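Local coordinates for protein BauA (Acinetobacter baumannii, PDB 6HCP) that acts as an outer-membrane receptor for ferric preacinetobactin and probably imports this iron-siderophore complex across the membrane in a TonB-dependent way, at residues I563-F568 with G579-L584; Q608-A613 with N629-S634; H189-R194 with R205-Y210; P132-R137 with L163-A168. All blocks are in the same frame, centred on the assembly; numbering follows the deposited sequence.

Contact 1: I563-F568 with G579-L584. With C8E ((hydroxyethyloxy)tri(ethyloxy)octane), chain B; C8E ((hydroxyethyloxy)tri(ethyloxy)octane), chain C.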
# COMPACT_ATOMS: atom_id res chain seq x y z
N ILE A 563 -0.72 -36.31 -1.46
CA ILE A 563 -2.15 -36.29 -1.39
C ILE A 563 -2.63 -34.90 -1.81
O ILE A 563 -2.06 -33.89 -1.38
CB ILE A 563 -2.62 -36.63 0.04
CG1 ILE A 563 -2.22 -38.05 0.47
CG2 ILE A 563 -4.12 -36.41 0.18
CD1 ILE A 563 -2.29 -38.26 1.96
N GLU A 564 -3.66 -34.86 -2.65
CA GLU A 564 -4.17 -33.63 -3.28
C GLU A 564 -5.70 -33.57 -3.07
O GLU A 564 -6.39 -34.52 -3.43
CB GLU A 564 -3.89 -33.65 -4.79
CG GLU A 564 -2.48 -34.06 -5.20
CD GLU A 564 -2.35 -34.57 -6.63
OE1 GLU A 564 -1.59 -33.98 -7.42
OE2 GLU A 564 -3.04 -35.55 -6.96
N TRP A 565 -6.21 -32.45 -2.53
CA TRP A 565 -7.62 -32.15 -2.57
C TRP A 565 -7.80 -30.83 -3.30
O TRP A 565 -7.22 -29.83 -2.90
CB TRP A 565 -8.23 -32.08 -1.16
CG TRP A 565 -9.64 -31.57 -1.15
CD1 TRP A 565 -10.62 -31.86 -2.05
CD2 TRP A 565 -10.22 -30.66 -0.21
NE1 TRP A 565 -11.76 -31.16 -1.75
CE2 TRP A 565 -11.55 -30.43 -0.61
CE3 TRP A 565 -9.76 -30.02 0.95
CZ2 TRP A 565 -12.41 -29.59 0.09
CZ3 TRP A 565 -10.59 -29.16 1.62
CH2 TRP A 565 -11.91 -28.95 1.20
N SER A 566 -8.50 -30.85 -4.45
CA SER A 566 -8.73 -29.61 -5.17
C SER A 566 -10.19 -29.54 -5.64
O SER A 566 -10.93 -30.52 -5.58
CB SER A 566 -7.77 -29.45 -6.31
OG SER A 566 -7.88 -30.52 -7.21
N PHE A 567 -10.59 -28.34 -6.07
CA PHE A 567 -11.99 -28.09 -6.41
C PHE A 567 -12.05 -26.90 -7.36
O PHE A 567 -11.12 -26.08 -7.42
CB PHE A 567 -12.82 -27.86 -5.14
CG PHE A 567 -12.15 -27.00 -4.11
CD1 PHE A 567 -12.11 -25.62 -4.25
CD2 PHE A 567 -11.45 -27.57 -3.05
CE1 PHE A 567 -11.41 -24.84 -3.35
CE2 PHE A 567 -10.77 -26.78 -2.15
CZ PHE A 567 -10.73 -25.42 -2.32
N PHE A 568 -13.16 -26.82 -8.11
CA PHE A 568 -13.39 -25.68 -8.98
C PHE A 568 -14.89 -25.53 -9.21
O PHE A 568 -15.66 -26.49 -9.03
CB PHE A 568 -12.65 -25.85 -10.31
CG PHE A 568 -12.98 -27.12 -11.05
CD1 PHE A 568 -14.14 -27.22 -11.81
CD2 PHE A 568 -12.13 -28.21 -11.01
CE1 PHE A 568 -14.42 -28.36 -12.54
CE2 PHE A 568 -12.41 -29.36 -11.74
CZ PHE A 568 -13.57 -29.45 -12.48
N GLY A 579 -9.24 -23.98 -6.00
CA GLY A 579 -8.06 -24.15 -5.19
C GLY A 579 -7.98 -25.53 -4.60
O GLY A 579 -8.55 -26.48 -5.13
N GLY A 580 -7.21 -25.64 -3.53
CA GLY A 580 -7.00 -26.90 -2.88
C GLY A 580 -5.83 -26.88 -1.92
O GLY A 580 -5.19 -25.83 -1.66
N PHE A 581 -5.56 -28.07 -1.40
CA PHE A 581 -4.53 -28.35 -0.41
C PHE A 581 -3.76 -29.58 -0.87
O PHE A 581 -4.35 -30.54 -1.37
CB PHE A 581 -5.15 -28.62 0.97
CG PHE A 581 -6.09 -27.54 1.45
CD1 PHE A 581 -7.40 -27.50 1.00
CD2 PHE A 581 -5.64 -26.52 2.28
CE1 PHE A 581 -8.24 -26.44 1.35
CE2 PHE A 581 -6.50 -25.51 2.69
CZ PHE A 581 -7.78 -25.44 2.18
N THR A 582 -2.43 -29.55 -0.69
CA THR A 582 -1.62 -30.72 -0.94
C THR A 582 -0.61 -30.93 0.19
O THR A 582 -0.15 -29.99 0.81
CB THR A 582 -0.83 -30.61 -2.24
OG1 THR A 582 -0.14 -29.35 -2.15
CG2 THR A 582 -1.69 -30.73 -3.47
N TYR A 583 -0.35 -32.21 0.47
CA TYR A 583 0.80 -32.65 1.23
C TYR A 583 1.70 -33.48 0.31
O TYR A 583 1.22 -34.38 -0.38
CB TYR A 583 0.39 -33.51 2.44
CG TYR A 583 1.57 -34.13 3.15
CD1 TYR A 583 2.45 -33.35 3.90
CD2 TYR A 583 1.90 -35.47 2.96
CE1 TYR A 583 3.62 -33.89 4.43
CE2 TYR A 583 3.04 -36.03 3.51
CZ TYR A 583 3.91 -35.23 4.25
OH TYR A 583 5.02 -35.80 4.81
N LEU A 584 2.97 -33.12 0.26
CA LEU A 584 3.97 -33.79 -0.56
C LEU A 584 5.13 -34.23 0.33
O LEU A 584 5.63 -33.44 1.15
CB LEU A 584 4.44 -32.81 -1.63
CG LEU A 584 5.60 -33.26 -2.50
CD1 LEU A 584 5.13 -34.32 -3.47
CD2 LEU A 584 6.19 -32.08 -3.24
C1 C8E B . 1.48 -38.89 2.33
C2 C8E B . 1.25 -39.44 0.94
C3 C8E B . 0.42 -40.73 0.93
C4 C8E B . 0.59 -41.53 -0.35
C5 C8E B . 0.99 -42.97 -0.03
C6 C8E B . 1.13 -43.80 -1.29
C7 C8E B . -0.03 -43.56 -2.26
C8 C8E B . -0.08 -44.65 -3.33
O9 C8E B . -1.33 -44.58 -4.01
C10 C8E B . -1.39 -45.48 -5.12
C11 C8E B . -2.18 -46.75 -4.78
O12 C8E B . -2.33 -47.60 -5.94
C13 C8E B . -3.44 -48.50 -5.87
C14 C8E B . -3.81 -48.96 -7.27
O15 C8E B . -2.80 -48.59 -8.22
C16 C8E B . -2.17 -49.73 -8.83
C17 C8E B . -2.24 -49.67 -10.35
O18 C8E B . -3.60 -49.78 -10.83
C19 C8E B . -3.95 -51.11 -11.20
C20 C8E B . -5.25 -51.09 -12.00
O21 C8E B . -5.37 -49.75 -12.49
C1 C8E C . -5.74 -33.49 1.56
C2 C8E C . -5.39 -32.57 2.71
C3 C8E C . -4.01 -31.96 2.55
C4 C8E C . -3.74 -30.99 3.71
C5 C8E C . -2.44 -30.21 3.53
C6 C8E C . -2.46 -28.91 4.33
C7 C8E C . -1.31 -28.00 3.92
C8 C8E C . -1.52 -26.53 4.32
O9 C8E C . -0.29 -25.88 4.62
C10 C8E C . -0.10 -24.55 4.12
C11 C8E C . 1.28 -24.01 4.48
O12 C8E C . 1.30 -23.20 5.66
C13 C8E C . 2.19 -23.73 6.68
C14 C8E C . 3.43 -22.85 6.95
O15 C8E C . 4.67 -23.54 7.30
C16 C8E C . 5.87 -22.71 7.17
C17 C8E C . 7.24 -23.40 7.43
O18 C8E C . 8.25 -22.34 7.51
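Ile563 and Tyr583 are a hydrogen-bonded pair of the antiparallel hairpin made by strands 549-569 and 575-590 of the transmembrane beta-barrel: Ile563 N donates to Tyr583 O at 2.9 Å, and Tyr583 N returns to Ile563 O at 3.0 Å. The two segments run in opposite senses, 179° apart. In one of its two conformers the Ile563 side chain meets two detergent molecules, the C8E of chain B and that of chain C. The first also touches the edge of the Tyr583 ring, its C1 lying 3.5 Å from Tyr583 CE2, consistent with a face that looks toward lipid. Glu564 projects to the other face, where its CA lies 3.8 Å from Thr582 CG2; the carboxylate leads away to a salt bridge with Arg107 and hydrogen bonds with Ser529 and Ser90. Trp565 returns to the detergent side and pairs with Phe581 through both backbone bonds. Their rings stand side by side with planes only 19° apart, but slid so far that they barely overlap; Trp565 CE3 and Phe581 CD1 approach to 3.5 Å. Ser566 follows opposite Gly580, backbone close to backbone. Phe567 has CG set between its backbone N and carbonyl carbon (chi1 42°), which lays the ring over side-chain-free Gly579. Gly579 O, which accepts the bond from Phe567 N at 2.9 Å, also lies 3.5 Å above the centre of the Phe567 ring.

Contact 2: Q608-A613 with N629-S634; sequences QAKLGA and NINAVS. With C8E ((hydroxyethyloxy)tri(ethyloxy)octane), chain C; C8E ((hydroxyethyloxy)tri(ethyloxy)octane), chain D.
Lys610 and Asn631 stand side by side on one face of the antiparallel barrel hairpin of strands 599-618 and 622-637, Lys610 CE reaching within 3.5 Å of Asn631 OD1. The lysine chain is extended from CG onward, with CG anti to its carbonyl carbon (chi1 -70°), carrying NZ off the sheet to the backbone oxygens of Ile91, Ala85 and Asp88, which hold the ammonium tip. Gln608 has the same first torsion and is likewise extended, running alongside Val633 with Gln608 CG 3.7 Å from Val633 CG1. At the other end Asn629 bends its amide over the partner strand, so that ND2 comes 3.3 Å from Gly612 CA. On the opposite face the first torsion of Ile630 (-174°) puts CG2 between its backbone N and carbonyl carbon, where it packs on Leu611 CB. Ala609 and Ala632 fill the next pair with methyls. Two backbone bonds link this alanine pair, Ala632 N to Ala609 O measuring 2.8 Å, and two more link Leu611 with Ile630. Detergent chains C and D lie along this apolar face, and Phe186 of a neighbouring subunit packs on Ile630. Strand 575-590 flanks segment 608-613, and strand 645-662 flanks segment 629-634, continuing the barrel wall.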
# COMPACT_ATOMS: atom_id res chain seq x y z
N GLN A 608 1.07 -27.08 0.61
CA GLN A 608 0.53 -25.93 -0.12
C GLN A 608 -0.97 -25.83 0.15
O GLN A 608 -1.68 -26.83 0.20
CB GLN A 608 0.73 -26.05 -1.62
CG GLN A 608 2.17 -26.05 -2.08
CD GLN A 608 2.25 -25.74 -3.56
OE1 GLN A 608 1.42 -25.01 -4.08
NE2 GLN A 608 3.04 -26.50 -4.27
N ALA A 609 -1.44 -24.59 0.26
CA ALA A 609 -2.85 -24.28 0.31
C ALA A 609 -3.10 -23.05 -0.55
O ALA A 609 -2.40 -22.03 -0.41
CB ALA A 609 -3.27 -24.01 1.73
N LYS A 610 -3.99 -23.20 -1.53
CA LYS A 610 -4.29 -22.13 -2.45
C LYS A 610 -5.81 -22.00 -2.55
O LYS A 610 -6.51 -22.98 -2.64
CB LYS A 610 -3.69 -22.42 -3.83
CG LYS A 610 -2.18 -22.35 -3.89
CD LYS A 610 -1.59 -22.78 -5.23
CE LYS A 610 -0.08 -22.66 -5.24
NZ LYS A 610 0.51 -23.20 -6.49
N LEU A 611 -6.28 -20.75 -2.64
CA LEU A 611 -7.70 -20.50 -2.85
C LEU A 611 -7.86 -19.20 -3.63
O LEU A 611 -7.31 -18.17 -3.25
CB LEU A 611 -8.42 -20.42 -1.50
CG LEU A 611 -9.92 -20.18 -1.58
CD1 LEU A 611 -10.58 -21.28 -2.40
CD2 LEU A 611 -10.53 -20.13 -0.19
N GLY A 612 -8.60 -19.29 -4.73
CA GLY A 612 -9.01 -18.14 -5.50
C GLY A 612 -10.54 -18.07 -5.52
O GLY A 612 -11.22 -19.07 -5.72
N ALA A 613 -11.06 -16.91 -5.12
CA ALA A 613 -12.49 -16.71 -5.02
C ALA A 613 -12.86 -15.48 -5.83
O ALA A 613 -12.07 -14.53 -5.91
CB ALA A 613 -12.92 -16.56 -3.58
N ASN A 629 -7.07 -13.99 -3.89
CA ASN A 629 -6.30 -15.22 -3.88
C ASN A 629 -5.39 -15.24 -2.66
O ASN A 629 -4.77 -14.22 -2.31
CB ASN A 629 -5.44 -15.35 -5.14
CG ASN A 629 -6.26 -15.69 -6.36
OD1 ASN A 629 -6.84 -14.80 -6.96
ND2 ASN A 629 -6.21 -16.96 -6.77
N ILE A 630 -5.27 -16.42 -2.06
CA ILE A 630 -4.25 -16.70 -1.08
C ILE A 630 -3.44 -17.92 -1.54
O ILE A 630 -3.96 -18.84 -2.16
CB ILE A 630 -4.87 -16.92 0.32
CG1 ILE A 630 -3.81 -17.08 1.40
CG2 ILE A 630 -5.83 -18.09 0.32
CD1 ILE A 630 -4.32 -16.87 2.81
N ASN A 631 -2.14 -17.87 -1.28
CA ASN A 631 -1.18 -18.88 -1.69
C ASN A 631 -0.20 -19.06 -0.53
O ASN A 631 0.58 -18.19 -0.26
CB ASN A 631 -0.52 -18.45 -3.00
CG ASN A 631 0.73 -19.24 -3.37
OD1 ASN A 631 0.98 -20.31 -2.83
ND2 ASN A 631 1.56 -18.68 -4.24
N ALA A 632 -0.37 -20.15 0.23
CA ALA A 632 0.41 -20.43 1.42
C ALA A 632 1.22 -21.70 1.21
O ALA A 632 0.65 -22.76 0.93
CB ALA A 632 -0.50 -20.57 2.61
N VAL A 633 2.53 -21.60 1.42
CA VAL A 633 3.40 -22.78 1.35
C VAL A 633 4.30 -22.83 2.58
O VAL A 633 4.60 -21.82 3.19
CB VAL A 633 4.21 -22.82 0.04
CG1 VAL A 633 3.32 -22.65 -1.17
CG2 VAL A 633 5.33 -21.79 0.02
N SER A 634 4.82 -24.04 2.84
CA SER A 634 5.75 -24.31 3.92
C SER A 634 7.19 -24.20 3.40
O SER A 634 7.44 -23.80 2.27
CB SER A 634 5.47 -25.65 4.53
OG SER A 634 5.52 -26.67 3.55
C1 C8E C . -5.74 -33.49 1.56
C2 C8E C . -5.39 -32.57 2.71
C3 C8E C . -4.01 -31.96 2.55
C4 C8E C . -3.74 -30.99 3.71
C5 C8E C . -2.44 -30.21 3.53
C6 C8E C . -2.46 -28.91 4.33
C7 C8E C . -1.31 -28.00 3.92
C8 C8E C . -1.52 -26.53 4.32
O9 C8E C . -0.29 -25.88 4.62
C10 C8E C . -0.10 -24.55 4.12
C11 C8E C . 1.28 -24.01 4.48
O12 C8E C . 1.30 -23.20 5.66
C13 C8E C . 2.19 -23.73 6.68
C14 C8E C . 3.43 -22.85 6.95
O15 C8E C . 4.67 -23.54 7.30
C16 C8E C . 5.87 -22.71 7.17
C17 C8E C . 7.24 -23.40 7.43
O18 C8E C . 8.25 -22.34 7.51
C1 C8E D . -7.90 -9.68 0.29
C2 C8E D . -8.49 -11.07 0.18
C3 C8E D . -7.41 -12.02 -0.28
C4 C8E D . -7.68 -13.46 0.11
C5 C8E D . -9.00 -13.98 -0.42
C6 C8E D . -8.93 -15.45 -0.76
C7 C8E D . -10.32 -16.08 -0.86
C8 C8E D . -11.40 -15.07 -0.48
O HOH W 1 -9.54 -15.04 -7.69

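Contact 3: H189-R194 with R205-Y210. With C8E ((hydroxyethyloxy)tri(ethyloxy)octane), chain E.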
# COMPACT_ATOMS: atom_id res chain seq x y z
N HIS A 189 -3.54 -5.95 -27.37
CA HIS A 189 -3.82 -7.25 -27.90
C HIS A 189 -5.08 -7.17 -28.76
O HIS A 189 -6.14 -6.75 -28.27
CB HIS A 189 -4.00 -8.25 -26.74
CG HIS A 189 -4.54 -9.57 -27.15
ND1 HIS A 189 -5.35 -10.32 -26.32
CD2 HIS A 189 -4.34 -10.31 -28.28
CE1 HIS A 189 -5.67 -11.46 -26.93
NE2 HIS A 189 -5.01 -11.49 -28.11
N VAL A 190 -4.95 -7.57 -30.02
CA VAL A 190 -6.06 -7.69 -30.94
C VAL A 190 -6.35 -9.17 -31.20
O VAL A 190 -5.42 -9.96 -31.37
CB VAL A 190 -5.76 -6.95 -32.26
CG1 VAL A 190 -6.73 -7.35 -33.36
CG2 VAL A 190 -5.75 -5.45 -32.05
N ASP A 191 -7.64 -9.52 -31.15
CA ASP A 191 -8.12 -10.87 -31.38
C ASP A 191 -9.29 -10.77 -32.37
O ASP A 191 -10.30 -10.14 -32.05
CB ASP A 191 -8.56 -11.52 -30.07
CG ASP A 191 -8.89 -13.01 -30.18
OD1 ASP A 191 -8.76 -13.56 -31.31
OD2 ASP A 191 -9.22 -13.62 -29.14
N VAL A 192 -9.13 -11.34 -33.57
CA VAL A 192 -10.16 -11.21 -34.63
C VAL A 192 -10.42 -12.58 -35.25
O VAL A 192 -9.49 -13.34 -35.51
CB VAL A 192 -9.74 -10.19 -35.71
CG1 VAL A 192 -9.55 -8.80 -35.13
CG2 VAL A 192 -8.50 -10.63 -36.46
N GLY A 193 -11.70 -12.90 -35.46
CA GLY A 193 -12.09 -14.13 -36.11
C GLY A 193 -13.25 -13.93 -37.08
O GLY A 193 -14.12 -13.08 -36.86
N ARG A 194 -13.28 -14.77 -38.11
CA ARG A 194 -14.39 -14.82 -39.04
C ARG A 194 -14.35 -16.18 -39.75
O ARG A 194 -13.27 -16.73 -39.99
CB ARG A 194 -14.28 -13.69 -40.07
CG ARG A 194 -15.47 -13.58 -41.02
CD ARG A 194 -15.27 -12.47 -42.02
NE ARG A 194 -15.60 -11.17 -41.44
CZ ARG A 194 -16.83 -10.73 -41.25
NH1 ARG A 194 -17.87 -11.45 -41.67
NH2 ARG A 194 -17.04 -9.59 -40.62
N ARG A 205 -8.59 -17.14 -37.55
CA ARG A 205 -8.50 -16.46 -36.22
C ARG A 205 -7.09 -15.91 -36.04
O ARG A 205 -6.11 -16.63 -36.18
CB ARG A 205 -8.93 -17.45 -35.13
CG ARG A 205 -8.89 -16.87 -33.72
CD ARG A 205 -10.26 -16.49 -33.19
NE ARG A 205 -10.20 -16.00 -31.82
CZ ARG A 205 -10.85 -16.55 -30.81
NH1 ARG A 205 -11.50 -17.69 -30.98
NH2 ARG A 205 -10.84 -15.95 -29.63
N ILE A 206 -6.98 -14.60 -35.79
CA ILE A 206 -5.71 -13.93 -35.76
C ILE A 206 -5.56 -13.23 -34.40
O ILE A 206 -6.48 -12.55 -33.97
CB ILE A 206 -5.59 -12.92 -36.93
CG1 ILE A 206 -5.75 -13.60 -38.29
CG2 ILE A 206 -4.29 -12.16 -36.86
CD1 ILE A 206 -5.95 -12.61 -39.42
N ASN A 207 -4.39 -13.37 -33.77
CA ASN A 207 -4.09 -12.63 -32.56
C ASN A 207 -2.78 -11.88 -32.78
O ASN A 207 -1.84 -12.42 -33.36
CB ASN A 207 -4.02 -13.55 -31.33
CG ASN A 207 -5.38 -13.97 -30.83
OD1 ASN A 207 -5.91 -13.40 -29.88
ND2 ASN A 207 -5.96 -14.98 -31.48
N GLY A 208 -2.74 -10.63 -32.30
CA GLY A 208 -1.54 -9.84 -32.28
C GLY A 208 -1.41 -9.12 -30.95
O GLY A 208 -2.39 -8.65 -30.40
N MET A 209 -0.22 -9.19 -30.35
CA MET A 209 0.03 -8.61 -29.03
C MET A 209 1.43 -8.01 -29.00
O MET A 209 2.38 -8.49 -29.64
CB MET A 209 -0.15 -9.67 -27.94
CG MET A 209 0.21 -9.21 -26.51
SD MET A 209 1.97 -9.21 -26.23
CE MET A 209 2.34 -10.97 -26.17
N TYR A 210 1.52 -6.84 -28.37
CA TYR A 210 2.78 -6.21 -28.12
C TYR A 210 2.69 -5.56 -26.74
O TYR A 210 1.71 -4.93 -26.43
CB TYR A 210 3.11 -5.13 -29.17
CG TYR A 210 4.43 -4.43 -28.95
CD1 TYR A 210 5.61 -5.14 -29.05
CD2 TYR A 210 4.52 -3.10 -28.57
CE1 TYR A 210 6.84 -4.56 -28.80
CE2 TYR A 210 5.74 -2.51 -28.30
CZ TYR A 210 6.91 -3.23 -28.45
OH TYR A 210 8.15 -2.71 -28.20
C1 C8E E . 8.62 -10.30 -33.63
C2 C8E E . 7.48 -11.10 -33.04
C3 C8E E . 6.13 -10.84 -33.72
C4 C8E E . 5.77 -9.36 -33.75
C5 C8E E . 4.29 -9.15 -34.09
C6 C8E E . 3.77 -7.84 -33.50
C7 C8E E . 2.25 -7.72 -33.62
C8 C8E E . 1.78 -6.37 -33.09
O9 C8E E . 0.43 -6.46 -32.61
C10 C8E E . -0.06 -5.25 -32.04
C11 C8E E . -1.57 -5.32 -31.96
O12 C8E E . -2.02 -4.58 -30.83
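Arg205 makes a bidentate, side-on salt bridge with Asp191 through NE and NH2. CB and CG pass over Val192 O, CG at 4.0 Å. The chain bends at chi2 (102°), bringing CD within 3.8 Å of Asp191 OD1. NE then donates to Asp191 OD1 at 2.9 Å and NH2 to Asp191 OD2, also at 2.9 Å. Both bonds are nearly straight and lie in the guanidinium plane; the carboxylate is tilted 19° to it, its oxygens met on the syn side by donors somewhat out of their plane. The remaining nitrogen, NH1, is bonded to Tyr167 O, while OD2 of the aspartate has a second positive partner in Lys166. With Arg205 and Lys166 both at hand, the Asp191 carboxylate probably stays ionised. Further along, His189 NE2 donates to a lone pair of Asn207 OD1 at 2.8 Å, nearly in the histidine ring plane. The other face is apolar, with Val192 CG2 resting 3.7 Å from Ile206 CB and a C8E molecule lying over Gly208. Two backbone bonds each join Val190 with Gly208 and Val192 with Ile206. Alternation of charged or polar side chains toward the plug with aliphatic ones toward detergent is the signature of an outer-membrane beta-barrel hairpin.

Contact 4: P132-R137 with L163-A168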
# COMPACT_ATOMS: atom_id res chain seq x y z
N PRO A 132 0.11 -16.23 -23.21
CA PRO A 132 -1.01 -17.11 -23.55
C PRO A 132 -2.15 -16.57 -24.44
O PRO A 132 -3.20 -17.23 -24.53
CB PRO A 132 -1.60 -17.44 -22.18
CG PRO A 132 -1.29 -16.23 -21.33
CD PRO A 132 0.04 -15.73 -21.83
N GLU A 133 -1.90 -15.49 -25.19
CA GLU A 133 -2.99 -14.81 -25.94
C GLU A 133 -3.55 -15.69 -27.06
O GLU A 133 -4.66 -15.47 -27.50
CB GLU A 133 -2.50 -13.49 -26.53
CG GLU A 133 -2.42 -12.38 -25.50
CD GLU A 133 -1.13 -12.38 -24.70
OE1 GLU A 133 -0.25 -13.26 -24.95
OE2 GLU A 133 -0.95 -11.44 -23.89
N MET A 134 -2.79 -16.66 -27.55
CA MET A 134 -3.26 -17.42 -28.72
C MET A 134 -3.99 -18.70 -28.32
O MET A 134 -4.39 -19.48 -29.20
CB MET A 134 -2.11 -17.74 -29.68
CG MET A 134 -1.02 -18.61 -29.12
SD MET A 134 0.30 -18.92 -30.34
CE MET A 134 -0.44 -20.21 -31.32
N PHE A 135 -4.27 -18.90 -27.02
CA PHE A 135 -4.85 -20.18 -26.60
C PHE A 135 -6.28 -20.03 -26.11
O PHE A 135 -6.59 -19.17 -25.27
CB PHE A 135 -3.93 -20.86 -25.58
CG PHE A 135 -2.53 -21.02 -26.09
CD1 PHE A 135 -2.25 -21.88 -27.14
CD2 PHE A 135 -1.48 -20.27 -25.55
CE1 PHE A 135 -0.97 -21.95 -27.68
CE2 PHE A 135 -0.20 -20.37 -26.07
CZ PHE A 135 0.05 -21.18 -27.15
N GLY A 136 -7.11 -21.00 -26.51
CA GLY A 136 -8.47 -21.17 -26.02
C GLY A 136 -8.52 -21.93 -24.71
O GLY A 136 -9.45 -21.76 -23.91
N ARG A 137 -7.57 -22.86 -24.51
CA ARG A 137 -7.52 -23.67 -23.31
C ARG A 137 -6.05 -23.87 -22.92
O ARG A 137 -5.17 -23.95 -23.77
CB ARG A 137 -8.16 -25.05 -23.47
CG ARG A 137 -9.60 -25.03 -23.97
CD ARG A 137 -10.58 -24.66 -22.87
NE ARG A 137 -11.94 -24.73 -23.36
CZ ARG A 137 -12.68 -23.70 -23.77
NH1 ARG A 137 -12.19 -22.47 -23.87
NH2 ARG A 137 -13.94 -23.93 -24.10
N LEU A 163 -1.48 -26.84 -24.67
CA LEU A 163 -2.03 -25.55 -25.04
C LEU A 163 -2.87 -25.72 -26.30
O LEU A 163 -2.39 -26.25 -27.33
CB LEU A 163 -0.89 -24.56 -25.29
CG LEU A 163 0.16 -24.46 -24.17
CD1 LEU A 163 1.20 -23.42 -24.50
CD2 LEU A 163 -0.49 -24.15 -22.83
N VAL A 164 -4.16 -25.39 -26.17
CA VAL A 164 -5.13 -25.57 -27.24
C VAL A 164 -5.34 -24.20 -27.90
O VAL A 164 -5.67 -23.23 -27.23
CB VAL A 164 -6.45 -26.12 -26.68
CG1 VAL A 164 -7.53 -26.23 -27.76
CG2 VAL A 164 -6.25 -27.45 -25.97
N THR A 165 -5.07 -24.12 -29.20
CA THR A 165 -5.08 -22.84 -29.90
C THR A 165 -6.53 -22.41 -30.18
O THR A 165 -7.48 -23.20 -30.07
CB THR A 165 -4.28 -22.90 -31.21
OG1 THR A 165 -4.83 -23.94 -32.01
CG2 THR A 165 -2.81 -23.13 -30.95
N LYS A 166 -6.67 -21.12 -30.52
CA LYS A 166 -7.98 -20.51 -30.84
C LYS A 166 -8.30 -20.70 -32.33
O LYS A 166 -7.46 -20.41 -33.19
CB LYS A 166 -7.93 -19.01 -30.56
CG LYS A 166 -7.87 -18.58 -29.11
CD LYS A 166 -7.51 -17.10 -28.97
CE LYS A 166 -7.75 -16.56 -27.57
NZ LYS A 166 -7.38 -15.12 -27.48
N TYR A 167 -9.56 -21.06 -32.61
CA TYR A 167 -10.08 -21.05 -33.98
C TYR A 167 -11.35 -20.17 -34.03
O TYR A 167 -11.95 -19.84 -32.99
CB TYR A 167 -10.36 -22.49 -34.43
CG TYR A 167 -9.15 -23.39 -34.42
CD1 TYR A 167 -8.14 -23.25 -35.37
CD2 TYR A 167 -8.96 -24.33 -33.42
CE1 TYR A 167 -7.01 -24.05 -35.36
CE2 TYR A 167 -7.84 -25.15 -33.40
CZ TYR A 167 -6.86 -25.00 -34.36
OH TYR A 167 -5.75 -25.80 -34.32
N ALA A 168 -11.76 -19.81 -35.24
CA ALA A 168 -12.86 -18.85 -35.44
C ALA A 168 -14.18 -19.46 -35.00
O ALA A 168 -14.58 -20.53 -35.46
CB ALA A 168 -12.92 -18.42 -36.88
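Val164 O takes two donors from the opposing chain, Gly136 N at 2.8 Å and, weakly, Arg137 N at 3.3 Å. The register slips by one residue between the Phe135-Thr165 and Arg137-Val164 pairs, which is the evidence for a bulge. The backbone ladder is completed by Val164 N donating to Arg137 O at 3.0 Å and by Lys166 N donating to Met134 O at 3.1 Å, the latter bond bent to 140°.

Lys166 makes the side-chain hydrogen bond across the segments. Its extended chain runs beside the Met134-Gly136 backbone and brings NZ to Glu133 O at 2.7 Å; NZ also forms a salt bridge with Asp191. Arg137 folds back at chi2 (-77°), letting NH1 bond Gly136 O from above the carbonyl plane, and its NH2 makes a salt bridge with Asp36. The Glu133 carboxylate is bonded to Arg211 and Ser131.

Apolar packing centres on the buried Phe135 ring. Leu163 CB sits over one face, 3.7 Å from the ring centroid and 21° off its normal, a CH-pi contact; Met134 CG covers the opposite face. Thr165 CG2 approaches Met134 CE at 3.8 Å, while Thr165 OG1 turns to Asp243 and Asn119. Met118 of strand 117-118 packs against Met134, Phe135 and Thr165. Taken together, the paired donors on one carbonyl and the slipped register define a classic beta bulge, placed where strands 135-142 and 159-165 meet in the central sheet of the plug inside the barrel.

Contacts 1, 2 and 3 are barrel-wall hairpins, each with a detergent-touched apolar face and a polar one; contact 4 belongs to the plug's own sheet. Contacts 2 and 4 are buried, contacts 1 and 3 partly buried. Contacts 1 and 2 are successive hairpins, centres about 10 Å apart, joined by backbone bonds between strands 575-590 and 599-618 and sharing one detergent molecule. Contact 3 lies on a distant part of the wall, its centre about 35 Å from that of contact 1. It meets contact 4 instead: Lys166 and Tyr167 reach Asp191 and Arg205. Aromatic packing marks contact 1, a lysine and amides backed by small and aliphatic residues contact 2, charge pairing contact 3, and irregular backbone bonding contact 4.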